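Local coordinates for Carboxylesterase/phospholipase family protein (Francisella tularensis subsp. tularensis, PDB 4F21) that is a serine hydrolase of the alpha/beta-hydrolase superfamily that probably cleaves carboxylic ester bonds, at residues V117-D122 with T149-R155; A36-W42 with E66-P72; I77-N82 with Q141-I145. One frame throughout, in Å; residues are numbered along the deposited sequence.

Contact 1. Residues V117-D122 with T149-R155; sequences VNKLID and TAITSQR
R155 reaches back to helix 111-126 and sets its guanidinium group against D122, I121 and N118. Both terminal nitrogens converge on one carboxylate oxygen of D122, with R155 NH2 2.6 Å and R155 NH1 2.8 Å from D122 OD1. The planes of the two groups are 55° apart and both hydrogen bonds are weak in angle, so the salt bridge probably owes more to charge than to directed bonding. Arginine suits this spot because its flat cation can pair at the edge while a hydrocarbon covers a face: I121 CG2 lies 3.4 Å from R155 CZ, over the centre of the group. The I121 torsion puts CG2 anti to the backbone N, turned to this face. R155 NH1 also makes a weak, long bond to N118 OD1 at 3.4 Å, the amide lying almost parallel to the guanidinium plane.

In this alpha/beta-hydrolase fold, helices 111-126 and 144-150 pack beside each other on the same face of the central sheet, and V117, I121 and T149 all rest on L136 of strand 134-139. Between the helices the methyl of T149 does the touching: T149 CG2 approaches N118 ND2 at 3.7 Å and V117 CG1 at 4.0 Å. With T149 OG1 bonded back to I145 O in its own helix, chi1 (-64°) sets CG2 toward helix 111-126. Farther out, the turn after helix 144-150 positions the arginine. S153 OG donates to R155 O at 3.0 Å and sits in the guanidinium plane, where it receives a weak bond from R155 NE, while S153 O is held by the hydroxyl of T178.

Contact 2. Residues A36-W42 with E66-P72; sequences ARFCVIW and EIRFIFP
Strands 38-42 and 67-72 are parallel neighbours in the central sheet of the alpha/beta-hydrolase fold, joined by a regular ladder in which F38, C39, V40 and I41 pair with I67, R68, F69 and I70. Their directions differ by 19°, a modest twist. Hydrogen bonds run from F38 N to E66 O, R68 N to F38 O, V40 N to R68 O, I70 N to V40 O and W42 N to I70 O. P72 has no N-H to continue the series; instead P72 CD packs 3.3 Å from W42 O, and a water donates to that same oxygen at 2.6 Å and to P72 O.

At the other end R37 grips E66 side-on, with R37 NE 2.9 Å from E66 OE1 and R37 NH2 3.2 Å from E66 OE2. Both oxygens lie in the guanidinium plane but are met from above the carboxylate plane, the groups being 44° apart. A bend at chi3 of R37 (61°) turns the guanidinium toward this partner. A36 lays its small CB over one face of the R68 guanidinium, 3.3 Å from R68 NH2.

Mostly apolar residues suit the two buried faces of the ladder. On one, V40 CB rests 3.7 Å from F69 CE2 and the branched V40 also meets I67; on the other, C39 SG lies 3.6 Å from I70 CG1. R68 is the exception on this second face, its charge met by a salt bridge to E31. The same face, with C39, I41 and I70, packs against helix 111-126 through I121 and Q124. Within the sheet, strand 134-139 flanks strand 38-44 on one side, and strand 67-72 is bordered on its far side by the antiparallel strand 27-30.

Contact 3. Residues I77-N82 with Q141-I145; sequences IPVTIN and QGGII
The flat amide end of Q141 lies over I77, whose CG2 rests against one face, 3.9 Å from Q141 CD. I81 approaches on that same side but nearer the rim, while N82 CB stands on the opposite side, beyond the end of the group; N82 OD1 is hydrogen-bonded to Y166 OH. Q141 gets there by an extended chain, and its aliphatic part does much of the packing: Q141 CG is 3.6 Å from I81 CD1 and 3.8 Å from I77 CG2. Glutamine suits the place because its methylenes can lie against the two isoleucines.

Farther along, I77 CD1 packs 3.6 Å from G142 CA, where glycine presents bare backbone, and equally close to I145 CG1. Q141 and G142 follow S140 in a G-x-S-x-G sequence, which in this superfamily marks the nucleophile elbow, and S140 is probably the nucleophile of a Ser-His-Asp triad with H226 and D194. The 77-82 loop, leading from strand 67-72 to helix 82-88, thus backs the turn into helix 144-150, where I145 also touches S113 and I114 of helix 111-126.

Overall arrangement
Along the chain, contact 2 closes before either of the others opens, whereas contacts 1 and 3 alternate their segments and share helix 144-150. Contact 3 lies toward the N-terminal side of that helix and contact 1 at its far end; their centres are 16 Å apart, and V117 CG2 meets I145 CG2 at 4.0 Å. Helix 111-126 joins contact 1 to the sheet of contact 2, where L120 packs on P72, across 15 Å between centres. Contacts 2 and 3 do not touch, their nearest atoms being about 7 Å apart. Helix 111-126 thus bridges the paired strands of contact 2 and helix 144-150, which follows the probable nucleophile S140.

Contact 1. Residues V117-D122 with T149-R155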
# COMPACT_ATOMS: atom_id res chain seq x y z
N VAL A 117 -5.88 -10.28 0.13
CA VAL A 117 -5.21 -9.66 -1.00
C VAL A 117 -4.58 -10.75 -1.87
O VAL A 117 -4.72 -10.73 -3.09
CB VAL A 117 -4.14 -8.64 -0.57
CG1 VAL A 117 -3.38 -8.11 -1.78
CG2 VAL A 117 -4.78 -7.49 0.21
N ASN A 118 -3.92 -11.71 -1.22
CA ASN A 118 -3.29 -12.80 -1.95
C ASN A 118 -4.30 -13.50 -2.83
O ASN A 118 -4.06 -13.69 -4.02
CB ASN A 118 -2.61 -13.79 -1.00
CG ASN A 118 -1.12 -13.54 -0.86
OD1 ASN A 118 -0.33 -13.98 -1.70
ND2 ASN A 118 -0.73 -12.82 0.19
N LYS A 119 -5.45 -13.82 -2.24
CA LYS A 119 -6.52 -14.45 -3.00
C LYS A 119 -6.87 -13.58 -4.20
O LYS A 119 -6.91 -14.07 -5.33
CB LYS A 119 -7.76 -14.69 -2.13
CG LYS A 119 -7.65 -15.91 -1.23
CD LYS A 119 -8.99 -16.27 -0.62
CE LYS A 119 -8.91 -17.61 0.09
NZ LYS A 119 -10.26 -18.10 0.52
N LEU A 120 -7.06 -12.29 -3.94
CA LEU A 120 -7.35 -11.33 -5.00
C LEU A 120 -6.29 -11.41 -6.08
O LEU A 120 -6.62 -11.48 -7.27
CB LEU A 120 -7.43 -9.91 -4.44
CG LEU A 120 -8.80 -9.37 -4.01
CD1 LEU A 120 -8.65 -8.01 -3.34
CD2 LEU A 120 -9.74 -9.28 -5.20
N ILE A 121 -5.02 -11.45 -5.68
CA ILE A 121 -3.94 -11.53 -6.65
C ILE A 121 -4.08 -12.84 -7.40
O ILE A 121 -4.04 -12.87 -8.63
CB ILE A 121 -2.55 -11.46 -5.99
CG1 ILE A 121 -2.41 -10.17 -5.18
CG2 ILE A 121 -1.47 -11.52 -7.05
CD1 ILE A 121 -1.10 -10.08 -4.43
N ASP A 122 -4.31 -13.92 -6.66
CA ASP A 122 -4.46 -15.24 -7.25
C ASP A 122 -5.66 -15.26 -8.18
O ASP A 122 -5.75 -16.11 -9.07
CB ASP A 122 -4.63 -16.32 -6.16
CG ASP A 122 -3.30 -16.76 -5.56
OD1 ASP A 122 -2.25 -16.62 -6.22
OD2 ASP A 122 -3.32 -17.27 -4.42
N THR A 149 2.41 -7.70 2.25
CA THR A 149 1.96 -8.71 1.31
C THR A 149 3.01 -8.96 0.24
O THR A 149 3.49 -10.09 0.08
CB THR A 149 0.64 -8.29 0.64
OG1 THR A 149 -0.40 -8.19 1.62
CG2 THR A 149 0.24 -9.31 -0.43
N ALA A 150 3.38 -7.90 -0.47
CA ALA A 150 4.28 -8.03 -1.62
C ALA A 150 5.64 -8.59 -1.24
O ALA A 150 6.24 -9.35 -2.00
CB ALA A 150 4.42 -6.69 -2.32
N ILE A 151 6.12 -8.23 -0.05
CA ILE A 151 7.43 -8.70 0.40
C ILE A 151 7.36 -10.10 1.02
O ILE A 151 8.39 -10.67 1.38
CB ILE A 151 8.09 -7.72 1.39
CG1 ILE A 151 7.34 -7.72 2.72
CG2 ILE A 151 8.14 -6.32 0.80
CD1 ILE A 151 7.99 -6.84 3.77
N THR A 152 6.15 -10.65 1.14
CA THR A 152 5.99 -12.03 1.58
C THR A 152 5.29 -12.84 0.50
O THR A 152 5.12 -14.06 0.62
CB THR A 152 5.18 -12.13 2.89
OG1 THR A 152 3.88 -11.57 2.69
CG2 THR A 152 5.89 -11.38 4.01
N SER A 153 4.88 -12.15 -0.56
CA SER A 153 4.28 -12.78 -1.72
C SER A 153 5.25 -13.79 -2.30
O SER A 153 6.38 -13.45 -2.65
CB SER A 153 3.91 -11.73 -2.77
OG SER A 153 3.39 -12.32 -3.94
N GLN A 154 4.81 -15.04 -2.41
CA GLN A 154 5.65 -16.11 -2.93
C GLN A 154 5.92 -15.93 -4.42
O GLN A 154 6.76 -16.63 -4.99
CB GLN A 154 4.99 -17.47 -2.67
CG GLN A 154 3.86 -17.44 -1.64
CD GLN A 154 2.52 -17.03 -2.24
OE1 GLN A 154 2.41 -16.78 -3.45
NE2 GLN A 154 1.49 -16.97 -1.41
N ARG A 155 5.22 -14.99 -5.05
CA ARG A 155 5.38 -14.75 -6.48
C ARG A 155 5.74 -13.31 -6.83
O ARG A 155 5.60 -12.40 -6.01
CB ARG A 155 4.13 -15.19 -7.25
CG ARG A 155 2.87 -15.20 -6.42
CD ARG A 155 2.16 -13.86 -6.47
NE ARG A 155 1.00 -13.85 -5.58
CZ ARG A 155 -0.16 -14.41 -5.88
NH1 ARG A 155 -1.16 -14.35 -5.01
NH2 ARG A 155 -0.33 -15.02 -7.04

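Contact 2. Residues A36-W42 with E66-P72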
# COMPACT_ATOMS: atom_id res chain seq x y z
N ALA A 36 -7.54 -5.57 -20.78
CA ALA A 36 -6.83 -5.48 -19.51
C ALA A 36 -5.49 -6.20 -19.60
O ALA A 36 -5.44 -7.41 -19.83
CB ALA A 36 -7.66 -6.06 -18.38
N ARG A 37 -4.41 -5.45 -19.43
CA ARG A 37 -3.08 -6.02 -19.46
C ARG A 37 -2.41 -5.75 -18.11
O ARG A 37 -1.51 -6.48 -17.70
CB ARG A 37 -2.26 -5.41 -20.61
CG ARG A 37 -0.96 -6.14 -20.93
CD ARG A 37 -0.50 -5.86 -22.36
NE ARG A 37 -0.23 -4.44 -22.61
CZ ARG A 37 0.97 -3.87 -22.51
NH1 ARG A 37 2.02 -4.60 -22.15
NH2 ARG A 37 1.11 -2.58 -22.76
N PHE A 38 -2.88 -4.71 -17.43
CA PHE A 38 -2.31 -4.30 -16.15
C PHE A 38 -3.40 -4.20 -15.08
O PHE A 38 -4.59 -4.23 -15.40
CB PHE A 38 -1.59 -2.96 -16.29
CG PHE A 38 -0.55 -2.95 -17.39
CD1 PHE A 38 0.61 -3.70 -17.27
CD2 PHE A 38 -0.73 -2.18 -18.52
CE1 PHE A 38 1.56 -3.68 -18.27
CE2 PHE A 38 0.22 -2.17 -19.53
CZ PHE A 38 1.36 -2.92 -19.40
N CYS A 39 -2.99 -4.09 -13.82
CA CYS A 39 -3.95 -4.02 -12.72
C CYS A 39 -3.40 -3.31 -11.49
O CYS A 39 -2.25 -3.51 -11.10
CB CYS A 39 -4.45 -5.42 -12.35
SG CYS A 39 -5.73 -5.46 -11.07
N VAL A 40 -4.23 -2.48 -10.87
CA VAL A 40 -3.83 -1.79 -9.65
C VAL A 40 -4.82 -2.08 -8.52
O VAL A 40 -5.99 -1.70 -8.58
CB VAL A 40 -3.72 -0.26 -9.84
CG1 VAL A 40 -3.01 0.37 -8.65
CG2 VAL A 40 -2.98 0.06 -11.12
N ILE A 41 -4.33 -2.78 -7.50
CA ILE A 41 -5.13 -3.06 -6.32
C ILE A 41 -4.92 -1.93 -5.31
O ILE A 41 -3.86 -1.82 -4.71
CB ILE A 41 -4.77 -4.42 -5.71
CG1 ILE A 41 -4.90 -5.51 -6.77
CG2 ILE A 41 -5.65 -4.72 -4.51
CD1 ILE A 41 -4.65 -6.91 -6.25
N TRP A 42 -5.95 -1.09 -5.16
CA TRP A 42 -5.90 0.07 -4.27
C TRP A 42 -6.66 -0.21 -2.98
O TRP A 42 -7.88 -0.39 -2.98
CB TRP A 42 -6.50 1.29 -4.97
CG TRP A 42 -6.21 2.59 -4.27
CD1 TRP A 42 -6.88 3.11 -3.20
CD2 TRP A 42 -5.18 3.53 -4.59
NE1 TRP A 42 -6.33 4.31 -2.83
CE2 TRP A 42 -5.29 4.60 -3.67
CE3 TRP A 42 -4.18 3.58 -5.56
CZ2 TRP A 42 -4.43 5.69 -3.69
CZ3 TRP A 42 -3.33 4.68 -5.59
CH2 TRP A 42 -3.46 5.71 -4.66
N GLU A 66 -5.29 0.13 -20.79
CA GLU A 66 -5.01 -1.26 -20.46
C GLU A 66 -4.80 -1.51 -18.97
O GLU A 66 -4.01 -2.37 -18.59
CB GLU A 66 -3.77 -1.74 -21.22
CG GLU A 66 -3.82 -1.48 -22.71
CD GLU A 66 -2.63 -2.06 -23.44
OE1 GLU A 66 -2.64 -3.28 -23.71
OE2 GLU A 66 -1.68 -1.30 -23.75
N ILE A 67 -5.52 -0.77 -18.12
CA ILE A 67 -5.35 -0.91 -16.68
C ILE A 67 -6.66 -1.17 -15.94
O ILE A 67 -7.55 -0.32 -15.91
CB ILE A 67 -4.65 0.32 -16.07
CG1 ILE A 67 -3.27 0.52 -16.69
CG2 ILE A 67 -4.51 0.17 -14.56
CD1 ILE A 67 -2.52 1.71 -16.16
N ARG A 68 -6.78 -2.36 -15.34
CA ARG A 68 -7.92 -2.71 -14.50
C ARG A 68 -7.70 -2.18 -13.09
O ARG A 68 -6.61 -2.31 -12.54
CB ARG A 68 -8.10 -4.22 -14.44
CG ARG A 68 -9.19 -4.67 -13.47
CD ARG A 68 -9.22 -6.18 -13.29
NE ARG A 68 -9.68 -6.88 -14.49
CZ ARG A 68 -8.88 -7.52 -15.34
NH1 ARG A 68 -7.58 -7.55 -15.12
NH2 ARG A 68 -9.39 -8.13 -16.40
N PHE A 69 -8.73 -1.59 -12.50
CA PHE A 69 -8.61 -1.08 -11.14
C PHE A 69 -9.45 -1.88 -10.14
O PHE A 69 -10.65 -2.09 -10.35
CB PHE A 69 -8.96 0.41 -11.07
CG PHE A 69 -7.82 1.32 -11.45
CD1 PHE A 69 -7.69 1.79 -12.75
CD2 PHE A 69 -6.87 1.70 -10.51
CE1 PHE A 69 -6.65 2.62 -13.10
CE2 PHE A 69 -5.83 2.54 -10.86
CZ PHE A 69 -5.72 3.00 -12.15
N ILE A 70 -8.81 -2.30 -9.05
CA ILE A 70 -9.48 -3.06 -8.00
C ILE A 70 -9.55 -2.27 -6.69
O ILE A 70 -8.52 -1.97 -6.09
CB ILE A 70 -8.74 -4.39 -7.73
CG1 ILE A 70 -8.67 -5.23 -9.00
CG2 ILE A 70 -9.43 -5.17 -6.61
CD1 ILE A 70 -10.03 -5.57 -9.56
N PHE A 71 -10.76 -1.94 -6.26
CA PHE A 71 -10.99 -1.22 -5.01
C PHE A 71 -11.76 -2.06 -4.00
O PHE A 71 -12.98 -1.94 -3.90
CB PHE A 71 -11.79 0.07 -5.27
CG PHE A 71 -10.98 1.17 -5.88
CD1 PHE A 71 -10.25 2.03 -5.09
CD2 PHE A 71 -10.98 1.36 -7.25
CE1 PHE A 71 -9.52 3.06 -5.65
CE2 PHE A 71 -10.25 2.38 -7.82
CZ PHE A 71 -9.52 3.23 -7.02
N PRO A 72 -11.06 -2.92 -3.25
CA PRO A 72 -11.72 -3.76 -2.23
C PRO A 72 -12.38 -2.92 -1.15
O PRO A 72 -11.85 -1.87 -0.78
CB PRO A 72 -10.56 -4.56 -1.64
CG PRO A 72 -9.50 -4.54 -2.69
CD PRO A 72 -9.62 -3.20 -3.34
O HOH W 1 -10.06 0.56 -2.03

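Contact 3. Residues I77-N82 with Q141-I145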
# COMPACT_ATOMS: atom_id res chain seq x y z
N ILE A 77 -9.72 -4.55 5.36
CA ILE A 77 -8.86 -3.92 6.36
C ILE A 77 -9.53 -3.98 7.72
O ILE A 77 -10.43 -3.19 8.00
CB ILE A 77 -8.59 -2.44 6.02
CG1 ILE A 77 -8.02 -2.29 4.61
CG2 ILE A 77 -7.66 -1.82 7.05
CD1 ILE A 77 -6.57 -2.70 4.49
N PRO A 78 -9.09 -4.91 8.58
CA PRO A 78 -9.67 -5.06 9.92
C PRO A 78 -9.52 -3.78 10.75
O PRO A 78 -8.60 -3.00 10.50
CB PRO A 78 -8.86 -6.20 10.53
CG PRO A 78 -7.60 -6.26 9.73
CD PRO A 78 -7.99 -5.86 8.35
N VAL A 79 -10.41 -3.57 11.71
CA VAL A 79 -10.37 -2.37 12.53
C VAL A 79 -9.30 -2.48 13.61
O VAL A 79 -8.67 -1.49 14.00
CB VAL A 79 -11.76 -2.11 13.17
CG1 VAL A 79 -12.29 -3.38 13.81
CG2 VAL A 79 -11.69 -0.96 14.18
N THR A 80 -9.06 -3.70 14.07
CA THR A 80 -8.21 -3.98 15.22
C THR A 80 -6.73 -3.61 15.08
O THR A 80 -5.93 -3.92 15.96
CB THR A 80 -8.29 -5.47 15.60
OG1 THR A 80 -8.09 -6.27 14.42
CG2 THR A 80 -9.66 -5.80 16.18
N ILE A 81 -6.36 -2.94 14.00
CA ILE A 81 -4.95 -2.62 13.77
C ILE A 81 -4.54 -1.25 14.32
O ILE A 81 -3.70 -1.18 15.22
CB ILE A 81 -4.57 -2.75 12.27
CG1 ILE A 81 -5.66 -2.15 11.38
CG2 ILE A 81 -4.37 -4.21 11.90
CD1 ILE A 81 -5.46 -2.44 9.91
N ASN A 82 -5.13 -0.18 13.80
CA ASN A 82 -4.79 1.17 14.23
C ASN A 82 -5.39 1.53 15.58
O ASN A 82 -5.20 2.65 16.07
CB ASN A 82 -5.22 2.20 13.18
CG ASN A 82 -4.07 2.67 12.31
OD1 ASN A 82 -3.05 1.99 12.19
ND2 ASN A 82 -4.22 3.84 11.71
N GLN A 141 -4.14 3.32 6.90
CA GLN A 141 -4.43 2.03 7.53
C GLN A 141 -4.20 0.89 6.55
O GLN A 141 -3.77 -0.20 6.93
CB GLN A 141 -5.87 2.02 8.03
CG GLN A 141 -6.17 0.99 9.09
CD GLN A 141 -7.59 1.09 9.60
OE1 GLN A 141 -8.47 1.61 8.92
NE2 GLN A 141 -7.82 0.58 10.81
N GLY A 142 -4.50 1.15 5.28
CA GLY A 142 -4.40 0.14 4.25
C GLY A 142 -2.98 -0.12 3.77
O GLY A 142 -2.66 -1.23 3.37
N GLY A 143 -2.15 0.92 3.83
CA GLY A 143 -0.79 0.84 3.31
C GLY A 143 0.06 -0.27 3.89
O GLY A 143 1.07 -0.67 3.31
N ILE A 144 -0.35 -0.78 5.05
CA ILE A 144 0.33 -1.88 5.71
C ILE A 144 0.17 -3.18 4.92
O ILE A 144 1.12 -3.95 4.76
CB ILE A 144 -0.23 -2.09 7.13
CG1 ILE A 144 -0.34 -0.75 7.87
CG2 ILE A 144 0.62 -3.08 7.90
CD1 ILE A 144 -1.31 -0.76 9.03
N ILE A 145 -1.04 -3.41 4.43
CA ILE A 145 -1.40 -4.69 3.81
C ILE A 145 -0.91 -4.80 2.36
O ILE A 145 -1.10 -5.82 1.71
CB ILE A 145 -2.93 -4.92 3.88
CG1 ILE A 145 -3.48 -4.40 5.20
CG2 ILE A 145 -3.26 -6.40 3.74
CD1 ILE A 145 -3.01 -5.17 6.42